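Local coordinates for aspartate aminotransferase, mitochondrial (Trypanosoma brucei brucei, PDB 4W5K), which probably catalyses the pyridoxal-phosphate-dependent, reversible transfer of an amino group between L-aspartate and 2-oxoglutarate, at residues G99-L104 and Y128-S133; G108-R113 and A275-P280; N112-N117 and N236-Q241; P206-A211 and R228-M233. The protein carries 1 engineered substitution. One frame throughout, in Å; residues are numbered along the deposited sequence.

Contact 1 of 4, residues G99-L104 and Y128-S133; sequences GGTGAL and YPNHES. With PLP (pyridoxal-5'-phosphate), chain C.
L104 and T101 meet H131 and N130 beside the cofactor, in the pyridoxal-phosphate site of a fold type I aminotransferase, where the start of helix 99-110 cradles the phosphate. L104 approaches H131 obliquely, its CD1 methyl lying in the plane of the imidazole and 3.5 Å from NE2 at the ring edge. That nitrogen is hydrogen-bonded to D209, the residue beside the pyridine nitrogen, so the leucine packs against a second-shell histidine. Over the centre of one face of the same imidazole sits CD2 of Y128.

T101 and N130 cross at about a right angle, with T101 CG2 3.8 Å from N130 ND2. Their polar ends are joined through one water, which donates to T101 OG1 at 2.8 Å, accepts from N130 ND2 and also bonds Y128 OH. N130 ND2 is further held by the R279 carbonyl of the second subunit. With T101 OG1 turned beside its own backbone N (chi1 -56°), hydroxyl and amide converge on one phosphate oxygen: T101 OG1 reaches PLP O2P at 2.6 Å, and T101 N reaches the same O2P at 2.8 Å. G100 N donates to a different oxygen, PLP O3P, at 2.7 Å. A helix start directed at a phosphate probably stabilises its negative charge.

Y128 extends away from its backbone N (chi1 180°) and lays its ring face-on over the pyridine, PLP C2 standing 3.8 Å above the phenol centre, while Y128 CZ comes within 3.5 Å of PLP C4.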
# COMPACT_ATOMS: atom_id res chain seq x y z
N GLY A 99 -3.29 5.62 -2.74
CA GLY A 99 -3.24 6.89 -3.46
C GLY A 99 -3.63 6.77 -4.92
O GLY A 99 -4.10 5.73 -5.40
N GLY A 100 -3.46 7.86 -5.66
CA GLY A 100 -3.65 7.78 -7.10
C GLY A 100 -2.68 6.83 -7.79
O GLY A 100 -3.02 6.23 -8.85
N THR A 101 -1.48 6.67 -7.21
CA THR A 101 -0.48 5.79 -7.79
C THR A 101 -1.00 4.37 -7.81
O THR A 101 -0.93 3.70 -8.85
CB THR A 101 0.86 5.83 -7.04
OG1 THR A 101 1.34 7.19 -7.00
CG2 THR A 101 1.90 4.94 -7.73
N GLY A 102 -1.53 3.92 -6.67
CA GLY A 102 -2.11 2.57 -6.58
C GLY A 102 -3.25 2.38 -7.58
O GLY A 102 -3.38 1.33 -8.23
N ALA A 103 -4.10 3.40 -7.74
CA ALA A 103 -5.18 3.28 -8.71
C ALA A 103 -4.65 3.17 -10.14
O ALA A 103 -5.19 2.41 -10.94
CB ALA A 103 -6.15 4.49 -8.61
N LEU A 104 -3.61 3.94 -10.47
CA LEU A 104 -3.02 3.83 -11.82
C LEU A 104 -2.47 2.43 -12.05
O LEU A 104 -2.66 1.85 -13.13
CB LEU A 104 -1.90 4.85 -11.99
CG LEU A 104 -2.47 6.26 -12.08
CD1 LEU A 104 -1.37 7.27 -11.74
CD2 LEU A 104 -3.06 6.54 -13.52
N TYR A 128 3.71 12.96 -16.45
CA TYR A 128 4.11 12.61 -15.11
C TYR A 128 5.12 11.45 -15.16
O TYR A 128 4.82 10.38 -15.71
CB TYR A 128 2.84 12.24 -14.34
CG TYR A 128 3.02 11.84 -12.92
CD1 TYR A 128 3.49 12.74 -11.97
CD2 TYR A 128 2.65 10.56 -12.51
CE1 TYR A 128 3.62 12.34 -10.62
CE2 TYR A 128 2.77 10.17 -11.20
CZ TYR A 128 3.25 11.07 -10.26
OH TYR A 128 3.36 10.67 -8.95
N PRO A 129 6.33 11.68 -14.65
CA PRO A 129 7.46 10.75 -14.79
C PRO A 129 7.11 9.31 -14.40
O PRO A 129 7.51 8.40 -15.11
CB PRO A 129 8.51 11.34 -13.85
CG PRO A 129 8.24 12.83 -13.93
CD PRO A 129 6.74 12.94 -13.99
N ASN A 130 6.36 9.11 -13.32
CA ASN A 130 6.15 7.73 -12.86
C ASN A 130 5.15 6.96 -13.73
O ASN A 130 5.08 5.74 -13.64
CB ASN A 130 5.67 7.73 -11.40
CG ASN A 130 5.83 6.35 -10.69
OD1 ASN A 130 6.72 5.54 -10.99
ND2 ASN A 130 4.95 6.09 -9.72
N HIS A 131 4.40 7.66 -14.59
CA HIS A 131 3.41 6.99 -15.43
C HIS A 131 4.07 5.93 -16.30
O HIS A 131 3.51 4.84 -16.50
CB HIS A 131 2.65 7.99 -16.32
CG HIS A 131 1.48 8.64 -15.66
ND1 HIS A 131 0.99 9.86 -16.06
CD2 HIS A 131 0.68 8.22 -14.65
CE1 HIS A 131 -0.05 10.18 -15.31
NE2 HIS A 131 -0.26 9.20 -14.44
N GLU A 132 5.25 6.22 -16.82
CA GLU A 132 5.90 5.26 -17.71
C GLU A 132 6.16 3.92 -17.02
O GLU A 132 5.83 2.86 -17.55
CB GLU A 132 7.23 5.81 -18.25
CG GLU A 132 7.82 4.90 -19.32
CD GLU A 132 9.00 5.51 -20.04
OE1 GLU A 132 9.86 6.11 -19.36
OE2 GLU A 132 9.07 5.41 -21.28
N SER A 133 6.74 3.98 -15.83
CA SER A 133 7.07 2.76 -15.11
C SER A 133 5.83 2.01 -14.63
O SER A 133 5.78 0.77 -14.68
CB SER A 133 7.97 3.06 -13.91
OG SER A 133 8.37 1.79 -13.36
N1 PLP C . -0.73 11.40 -10.83
C2 PLP C . -0.34 12.72 -10.85
C2A PLP C . -0.59 13.52 -12.08
C3 PLP C . 0.29 13.29 -9.74
O3 PLP C . 0.71 14.59 -9.74
C4 PLP C . 0.51 12.52 -8.60
C4A PLP C . 0.97 13.22 -7.35
O4A PLP C . 2.16 13.54 -7.26
C5 PLP C . 0.11 11.19 -8.58
C6 PLP C . -0.53 10.64 -9.69
C5A PLP C . 0.36 10.31 -7.36
O4P PLP C . -0.55 10.62 -6.33
P PLP C . -0.61 9.79 -5.02
O1P PLP C . 0.30 10.38 -3.98
O2P PLP C . -0.23 8.36 -5.30
O3P PLP C . -2.05 9.88 -4.58
O HOH W 1 3.32 8.16 -8.66

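Contact 2 of 4, residues G108-R113 and A275-P280; sequences GDLLNR and ALLIRP
L277 of helix 264-282 projects onto D109 and L110 near the C-terminal part of helix 99-110, a helix-to-helix contact close to the second subunit. The CA atoms of D109 and L277 are 7.5 Å apart, close enough for one leucine to span the distance. L277 holds CG beside its backbone N (chi1 -71°), and both its methyls reach D109 CB, CD2 at 3.9 Å; CD1 also lies over the D109-L110 peptide, 3.7 Å from L110 N.

L110 adopts the other common leucine shape, with CG opposite the backbone N (chi1 -170°). This brings its CD1 to 3.9 Å from L277 CD1, the two side chains nearly perpendicular to each other.

Farther along, R113 folds back, its NH1 donating to N112 OD1 at 3.2 Å from above the amide plane, while its NE is hydrogen-bonded to Q273. The D109 carboxylate is engaged by R105 in a salt bridge, and L277 also packs on K137 of the second subunit. Across the two segments no hydrogen bond forms: leucine methyls meet a peptide group, the CB of D109 and another leucine methyl, consistent with cohesion by dispersion and the burial of apolar surface.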
# COMPACT_ATOMS: atom_id res chain seq x y z
N GLY A 108 -4.17 -0.23 -14.40
CA GLY A 108 -3.36 -0.74 -15.49
C GLY A 108 -3.30 -2.26 -15.53
O GLY A 108 -3.38 -2.89 -16.60
N ASP A 109 -3.17 -2.88 -14.35
CA ASP A 109 -3.15 -4.33 -14.26
C ASP A 109 -4.51 -4.96 -14.60
O ASP A 109 -4.57 -6.16 -14.94
CB ASP A 109 -2.72 -4.78 -12.83
CG ASP A 109 -1.20 -4.76 -12.64
OD1 ASP A 109 -0.47 -4.97 -13.62
OD2 ASP A 109 -0.73 -4.58 -11.49
N LEU A 110 -5.58 -4.19 -14.48
CA LEU A 110 -6.93 -4.67 -14.77
C LEU A 110 -7.29 -4.56 -16.27
O LEU A 110 -8.21 -5.22 -16.72
CB LEU A 110 -7.97 -3.89 -13.96
CG LEU A 110 -9.38 -4.48 -14.01
CD1 LEU A 110 -9.40 -5.86 -13.32
CD2 LEU A 110 -10.36 -3.51 -13.37
N LEU A 111 -6.55 -3.74 -17.01
CA LEU A 111 -7.01 -3.38 -18.36
C LEU A 111 -7.25 -4.57 -19.29
O LEU A 111 -8.18 -4.52 -20.11
CB LEU A 111 -6.02 -2.41 -19.05
CG LEU A 111 -5.96 -1.02 -18.40
CD1 LEU A 111 -4.97 -0.13 -19.09
CD2 LEU A 111 -7.34 -0.36 -18.44
N ASN A 112 -6.48 -5.64 -19.14
CA ASN A 112 -6.65 -6.74 -20.08
C ASN A 112 -7.91 -7.56 -19.83
O ASN A 112 -8.25 -8.42 -20.62
CB ASN A 112 -5.41 -7.66 -20.12
CG ASN A 112 -5.14 -8.36 -18.80
OD1 ASN A 112 -5.84 -8.18 -17.83
ND2 ASN A 112 -4.10 -9.17 -18.78
N ARG A 113 -8.65 -7.23 -18.77
CA ARG A 113 -9.98 -7.81 -18.54
C ARG A 113 -11.03 -7.20 -19.45
O ARG A 113 -12.10 -7.78 -19.65
CB ARG A 113 -10.41 -7.59 -17.08
CG ARG A 113 -9.96 -8.65 -16.10
CD ARG A 113 -8.53 -9.12 -16.26
NE ARG A 113 -8.38 -10.37 -15.53
CZ ARG A 113 -7.35 -11.21 -15.62
NH1 ARG A 113 -6.31 -10.95 -16.40
NH2 ARG A 113 -7.36 -12.34 -14.90
N ALA A 275 -10.16 -7.48 -6.64
CA ALA A 275 -9.74 -8.18 -5.44
C ALA A 275 -8.58 -9.15 -5.74
O ALA A 275 -7.66 -9.26 -4.93
CB ALA A 275 -10.92 -8.93 -4.82
N LEU A 276 -8.62 -9.86 -6.87
CA LEU A 276 -7.54 -10.79 -7.21
C LEU A 276 -6.22 -10.09 -7.51
O LEU A 276 -5.17 -10.73 -7.47
CB LEU A 276 -7.93 -11.68 -8.40
CG LEU A 276 -9.20 -12.48 -8.13
CD1 LEU A 276 -9.64 -13.16 -9.43
CD2 LEU A 276 -8.97 -13.52 -7.04
N LEU A 277 -6.28 -8.80 -7.82
CA LEU A 277 -5.05 -8.03 -8.05
C LEU A 277 -4.51 -7.45 -6.75
O LEU A 277 -3.30 -7.42 -6.52
CB LEU A 277 -5.30 -6.88 -9.03
CG LEU A 277 -5.54 -7.30 -10.49
CD1 LEU A 277 -6.03 -6.12 -11.33
CD2 LEU A 277 -4.24 -7.86 -11.07
N ILE A 278 -5.41 -6.97 -5.91
CA ILE A 278 -5.04 -6.34 -4.64
C ILE A 278 -4.46 -7.35 -3.64
O ILE A 278 -3.42 -7.10 -3.04
CB ILE A 278 -6.25 -5.66 -4.00
CG1 ILE A 278 -6.70 -4.46 -4.84
CG2 ILE A 278 -5.91 -5.20 -2.54
CD1 ILE A 278 -8.16 -4.14 -4.65
N ARG A 279 -5.14 -8.48 -3.46
CA ARG A 279 -4.76 -9.39 -2.39
C ARG A 279 -3.29 -9.86 -2.47
O ARG A 279 -2.58 -9.79 -1.46
CB ARG A 279 -5.71 -10.59 -2.35
CG ARG A 279 -5.46 -11.47 -1.17
CD ARG A 279 -6.52 -12.56 -1.03
NE ARG A 279 -7.86 -12.01 -0.83
CZ ARG A 279 -8.81 -11.98 -1.77
NH1 ARG A 279 -8.55 -12.47 -2.98
NH2 ARG A 279 -10.00 -11.47 -1.51
N PRO A 280 -2.81 -10.27 -3.66
CA PRO A 280 -1.40 -10.68 -3.74
C PRO A 280 -0.41 -9.53 -3.95
O PRO A 280 0.78 -9.79 -4.13
CB PRO A 280 -1.39 -11.63 -4.95
CG PRO A 280 -2.41 -11.00 -5.87
CD PRO A 280 -3.52 -10.58 -4.93

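Contact 3 of 4, residues N112-N117 and N236-Q241; sequences NRFVAN and NLIVAQ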
# COMPACT_ATOMS: atom_id res chain seq x y z
N ASN A 112 -6.48 -5.64 -19.14
CA ASN A 112 -6.65 -6.74 -20.08
C ASN A 112 -7.91 -7.56 -19.83
O ASN A 112 -8.25 -8.42 -20.62
CB ASN A 112 -5.41 -7.66 -20.12
CG ASN A 112 -5.14 -8.36 -18.80
OD1 ASN A 112 -5.84 -8.18 -17.83
ND2 ASN A 112 -4.10 -9.17 -18.78
N ARG A 113 -8.65 -7.23 -18.77
CA ARG A 113 -9.98 -7.81 -18.54
C ARG A 113 -11.03 -7.20 -19.45
O ARG A 113 -12.10 -7.78 -19.65
CB ARG A 113 -10.41 -7.59 -17.08
CG ARG A 113 -9.96 -8.65 -16.10
CD ARG A 113 -8.53 -9.12 -16.26
NE ARG A 113 -8.38 -10.37 -15.53
CZ ARG A 113 -7.35 -11.21 -15.62
NH1 ARG A 113 -6.31 -10.95 -16.40
NH2 ARG A 113 -7.36 -12.34 -14.90
N PHE A 114 -10.77 -6.01 -20.01
CA PHE A 114 -11.81 -5.41 -20.82
C PHE A 114 -11.32 -4.60 -22.02
O PHE A 114 -12.13 -4.12 -22.79
CB PHE A 114 -12.73 -4.55 -19.94
CG PHE A 114 -12.04 -3.38 -19.25
CD1 PHE A 114 -11.40 -3.54 -18.03
CD2 PHE A 114 -12.10 -2.10 -19.82
CE1 PHE A 114 -10.78 -2.46 -17.38
CE2 PHE A 114 -11.49 -1.00 -19.17
CZ PHE A 114 -10.83 -1.18 -17.95
N VAL A 115 -10.02 -4.51 -22.22
CA VAL A 115 -9.48 -3.85 -23.43
C VAL A 115 -8.75 -4.87 -24.28
O VAL A 115 -7.86 -5.56 -23.77
CB VAL A 115 -8.50 -2.71 -23.04
CG1 VAL A 115 -7.95 -2.02 -24.30
CG2 VAL A 115 -9.17 -1.70 -22.07
N ALA A 116 -9.14 -5.01 -25.56
CA ALA A 116 -8.46 -5.93 -26.45
C ALA A 116 -7.05 -5.45 -26.78
O ALA A 116 -6.81 -4.24 -26.84
CB ALA A 116 -9.26 -6.09 -27.75
N ASN A 117 -6.15 -6.41 -27.00
CA ASN A 117 -4.84 -6.11 -27.56
C ASN A 117 -4.13 -5.06 -26.75
O ASN A 117 -3.59 -4.09 -27.29
CB ASN A 117 -4.98 -5.64 -29.03
CG ASN A 117 -3.67 -5.66 -29.79
OD1 ASN A 117 -2.79 -6.48 -29.51
ND2 ASN A 117 -3.55 -4.79 -30.81
N ASN A 236 -16.46 2.06 -21.55
CA ASN A 236 -15.61 1.95 -20.36
C ASN A 236 -14.74 3.17 -20.17
O ASN A 236 -13.99 3.55 -21.09
CB ASN A 236 -14.70 0.71 -20.44
CG ASN A 236 -15.46 -0.58 -20.65
OD1 ASN A 236 -15.52 -1.10 -21.76
ND2 ASN A 236 -16.04 -1.10 -19.58
N LEU A 237 -14.84 3.78 -18.99
CA LEU A 237 -13.97 4.85 -18.52
C LEU A 237 -13.24 4.42 -17.24
O LEU A 237 -13.85 3.81 -16.36
CB LEU A 237 -14.78 6.12 -18.25
CG LEU A 237 -14.18 7.16 -17.28
CD1 LEU A 237 -13.06 7.94 -17.98
CD2 LEU A 237 -15.27 8.12 -16.78
N ILE A 238 -11.94 4.71 -17.13
CA ILE A 238 -11.18 4.43 -15.91
C ILE A 238 -10.81 5.75 -15.26
O ILE A 238 -10.43 6.68 -15.96
CB ILE A 238 -9.89 3.64 -16.19
CG1 ILE A 238 -10.19 2.40 -17.03
CG2 ILE A 238 -9.18 3.22 -14.87
CD1 ILE A 238 -9.67 2.50 -18.42
N VAL A 239 -10.93 5.84 -13.93
CA VAL A 239 -10.53 7.04 -13.22
C VAL A 239 -9.65 6.67 -12.03
O VAL A 239 -10.07 5.86 -11.20
CB VAL A 239 -11.73 7.85 -12.69
CG1 VAL A 239 -11.24 9.15 -12.02
CG2 VAL A 239 -12.71 8.20 -13.83
N ALA A 240 -8.44 7.24 -11.96
CA ALA A 240 -7.55 7.09 -10.81
C ALA A 240 -7.67 8.37 -10.00
O ALA A 240 -7.35 9.45 -10.50
CB ALA A 240 -6.10 6.86 -11.24
N GLN A 241 -8.18 8.24 -8.78
CA GLN A 241 -8.53 9.40 -7.97
C GLN A 241 -7.64 9.48 -6.72
O GLN A 241 -7.63 8.57 -5.89
CB GLN A 241 -10.03 9.30 -7.59
CG GLN A 241 -10.54 10.34 -6.62
CD GLN A 241 -12.01 10.13 -6.30
OE1 GLN A 241 -12.48 8.98 -6.24
NE2 GLN A 241 -12.73 11.21 -6.03
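Where the loop between helix 99-110 and strand 120-124 passes the start of strand 238-242, an interior strand of the large mixed sheet of the aminotransferase domain, F114 packs against N236 and I238. F114 supplies the reach. Its CG stands between the backbone N and the carbonyl carbon, the crowded position for a first torsion (chi1 62°), and the ring is thereby directed at the strand.

Atoms CD2, CE2 and CZ of F114 do the touching. CD2 of F114 lies 3.8 Å from N236 CG, the two side chains lying alongside with their ends pointing in opposite senses and with ring and amide planes 45° apart, so the amide is tilted against the ring. At the far end of the ring, F114 CZ is 3.8 Å from I238 CG1, which lies near the ring plane; the isoleucine therefore touches an edge. I238 CD1 adds a second approach, 3.9 Å from F114 CZ. The chi2 of I238 is 110°, away from any staggered value, which may reflect some local strain.

The ND2 of N236 is satisfied separately, donating to the S260 carbonyl. I238 continues into the sheet with backbone hydrogen bonds to P206 and V208 of strand 205-210, while on the other flank F114 also rests on I259 of strand 255-260, the antiparallel neighbour of strand 238-242.

Contact 4 of 4, residues P206-A211 and R228-M233; sequences PFVDMA and RHLVDM. With PLP (pyridoxal-5'-phosphate), chain C.
A beta-alpha-beta crossover of the large domain, running from strand 205-210 through helix 225-230 to the parallel strand 238-242, is packed here by L230 resting on P206 and V208, on a strand whose end enters the pyridoxal-phosphate pocket. The CA atoms of P206 and L230 are 7.9 Å apart. L230 keeps CG beside its backbone N (chi1 -83°), and a single methyl, CD1, does the touching: it lies 3.7 Å from P206 CB and 4.1 Å from P206 CG, so it sits alongside the pyrrolidine ring. Farther along, V208 CG2 approaches the same L230 CD1 more loosely, at 4.3 Å.

P206 and V208 lie two apart on the strand and point their CB atoms at the helix, whereas F207 between them points away. L230 is also covered by C196 of helix 189-201, and its carbonyl oxygen, L230 O, accepts from M233 N at 2.9 Å.

Toward its end the strand turns from packing to cofactor binding. D209 sets its carboxylate opposite its backbone N (chi1 -178°), which places D209 OD2 2.6 Å from PLP N1; the same oxygen is hydrogen-bonded to H131. Two residues on, the methyl of A211 lies against the pyridine face opposite Y128, with A211 CB 3.7 Å from PLP C2.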
# COMPACT_ATOMS: atom_id res chain seq x y z
N PRO A 206 -10.71 5.92 -22.37
CA PRO A 206 -10.08 6.99 -21.58
C PRO A 206 -9.68 6.52 -20.19
O PRO A 206 -10.49 5.88 -19.52
CB PRO A 206 -11.18 8.04 -21.48
CG PRO A 206 -12.45 7.26 -21.62
CD PRO A 206 -12.15 6.15 -22.57
N PHE A 207 -8.44 6.84 -19.81
CA PHE A 207 -7.91 6.55 -18.45
C PHE A 207 -7.59 7.92 -17.85
O PHE A 207 -6.60 8.55 -18.21
CB PHE A 207 -6.66 5.67 -18.56
CG PHE A 207 -6.29 4.91 -17.30
CD1 PHE A 207 -6.39 5.48 -16.04
CD2 PHE A 207 -5.86 3.58 -17.41
CE1 PHE A 207 -6.04 4.76 -14.88
CE2 PHE A 207 -5.49 2.83 -16.26
CZ PHE A 207 -5.59 3.42 -14.99
N VAL A 208 -8.46 8.38 -16.97
CA VAL A 208 -8.35 9.72 -16.36
C VAL A 208 -7.52 9.66 -15.09
O VAL A 208 -7.87 8.93 -14.15
CB VAL A 208 -9.71 10.28 -16.05
CG1 VAL A 208 -9.57 11.67 -15.31
CG2 VAL A 208 -10.50 10.46 -17.31
N ASP A 209 -6.41 10.38 -15.06
CA ASP A 209 -5.65 10.57 -13.83
C ASP A 209 -6.16 11.88 -13.21
O ASP A 209 -5.91 12.97 -13.73
CB ASP A 209 -4.14 10.63 -14.12
CG ASP A 209 -3.29 10.78 -12.85
OD1 ASP A 209 -3.85 11.11 -11.78
OD2 ASP A 209 -2.06 10.58 -12.91
N MET A 210 -6.95 11.75 -12.14
CA MET A 210 -7.52 12.91 -11.45
C MET A 210 -6.89 13.05 -10.07
O MET A 210 -7.43 12.55 -9.07
CB MET A 210 -9.05 12.78 -11.31
CG MET A 210 -9.68 14.08 -10.73
SD MET A 210 -11.47 14.14 -10.84
CE MET A 210 -11.91 12.84 -9.70
N ALA A 211 -5.74 13.70 -10.04
CA ALA A 211 -4.96 13.79 -8.80
C ALA A 211 -5.27 15.05 -8.01
O ALA A 211 -4.84 15.15 -6.87
CB ALA A 211 -3.43 13.71 -9.11
N ARG A 228 -16.71 13.22 -15.59
CA ARG A 228 -18.17 13.31 -15.64
C ARG A 228 -18.68 13.41 -17.08
O ARG A 228 -19.73 12.86 -17.43
CB ARG A 228 -18.65 14.49 -14.81
CG ARG A 228 -18.36 14.31 -13.34
CD ARG A 228 -18.96 15.40 -12.48
NE ARG A 228 -18.50 15.25 -11.10
CZ ARG A 228 -18.87 16.06 -10.10
NH1 ARG A 228 -19.72 17.05 -10.32
NH2 ARG A 228 -18.39 15.85 -8.87
N HIS A 229 -17.93 14.10 -17.93
CA HIS A 229 -18.36 14.27 -19.31
C HIS A 229 -18.19 12.94 -20.09
O HIS A 229 -19.03 12.56 -20.93
CB HIS A 229 -17.57 15.42 -19.95
CG HIS A 229 -18.02 15.78 -21.33
ND1 HIS A 229 -19.20 16.45 -21.58
CD2 HIS A 229 -17.42 15.61 -22.53
CE1 HIS A 229 -19.32 16.66 -22.88
NE2 HIS A 229 -18.25 16.16 -23.48
N LEU A 230 -17.10 12.23 -19.79
CA LEU A 230 -16.79 11.00 -20.53
C LEU A 230 -17.66 9.83 -20.12
O LEU A 230 -17.89 8.91 -20.92
CB LEU A 230 -15.32 10.61 -20.36
CG LEU A 230 -14.36 11.33 -21.29
CD1 LEU A 230 -12.93 11.21 -20.74
CD2 LEU A 230 -14.48 10.81 -22.71
N VAL A 231 -18.13 9.82 -18.87
CA VAL A 231 -18.71 8.56 -18.37
C VAL A 231 -20.00 8.20 -19.15
O VAL A 231 -20.37 7.02 -19.22
CB VAL A 231 -18.96 8.63 -16.84
CG1 VAL A 231 -20.17 9.49 -16.50
CG2 VAL A 231 -19.11 7.21 -16.25
N ASP A 232 -20.64 9.19 -19.79
CA ASP A 232 -21.83 8.92 -20.62
C ASP A 232 -21.52 8.69 -22.10
O ASP A 232 -22.43 8.38 -22.88
CB ASP A 232 -22.84 10.08 -20.53
CG ASP A 232 -22.64 10.95 -19.29
OD1 ASP A 232 -21.81 11.89 -19.36
OD2 ASP A 232 -23.31 10.70 -18.26
N MET A 233 -20.27 8.85 -22.50
CA MET A 233 -19.92 8.86 -23.93
C MET A 233 -19.29 7.58 -24.43
O MET A 233 -19.30 7.30 -25.63
CB MET A 233 -18.97 10.02 -24.20
CG MET A 233 -19.57 11.36 -23.91
SD MET A 233 -18.34 12.64 -24.24
CE MET A 233 -18.21 12.48 -26.01
N1 PLP C . -0.73 11.40 -10.83
C2 PLP C . -0.34 12.72 -10.85
C2A PLP C . -0.59 13.52 -12.08
C3 PLP C . 0.29 13.29 -9.74
O3 PLP C . 0.71 14.59 -9.74
C4 PLP C . 0.51 12.52 -8.60
C4A PLP C . 0.97 13.22 -7.35
O4A PLP C . 2.16 13.54 -7.26
C5 PLP C . 0.11 11.19 -8.58
C6 PLP C . -0.53 10.64 -9.69
C5A PLP C . 0.36 10.31 -7.36
O4P PLP C . -0.55 10.62 -6.33
P PLP C . -0.61 9.79 -5.02
O1P PLP C . 0.30 10.38 -3.98
O2P PLP C . -0.23 8.36 -5.30
O3P PLP C . -2.05 9.88 -4.58

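How the contacts relate
Contacts 1 and 4 are buried and both reach the cofactor: the first at its phosphate and one ring face, the second at its pyridine nitrogen and other face. They are joined through the H131-D209 pair. Contacts 2 and 3 are only partly buried and lie farther from the site. Helix 99-110 serves contact 1 at its start and contact 2 toward its end, and both touch the second subunit; contacts 2 and 3 share N112 and R113. Contacts 3 and 4 use neighbouring parallel strands, bonded through I238 O and V208 N. Polar and water-mediated chemistry concentrates in contact 1, whereas the other three join their segments by packing without hydrogen bonds, contact 3 setting an amide against a ring.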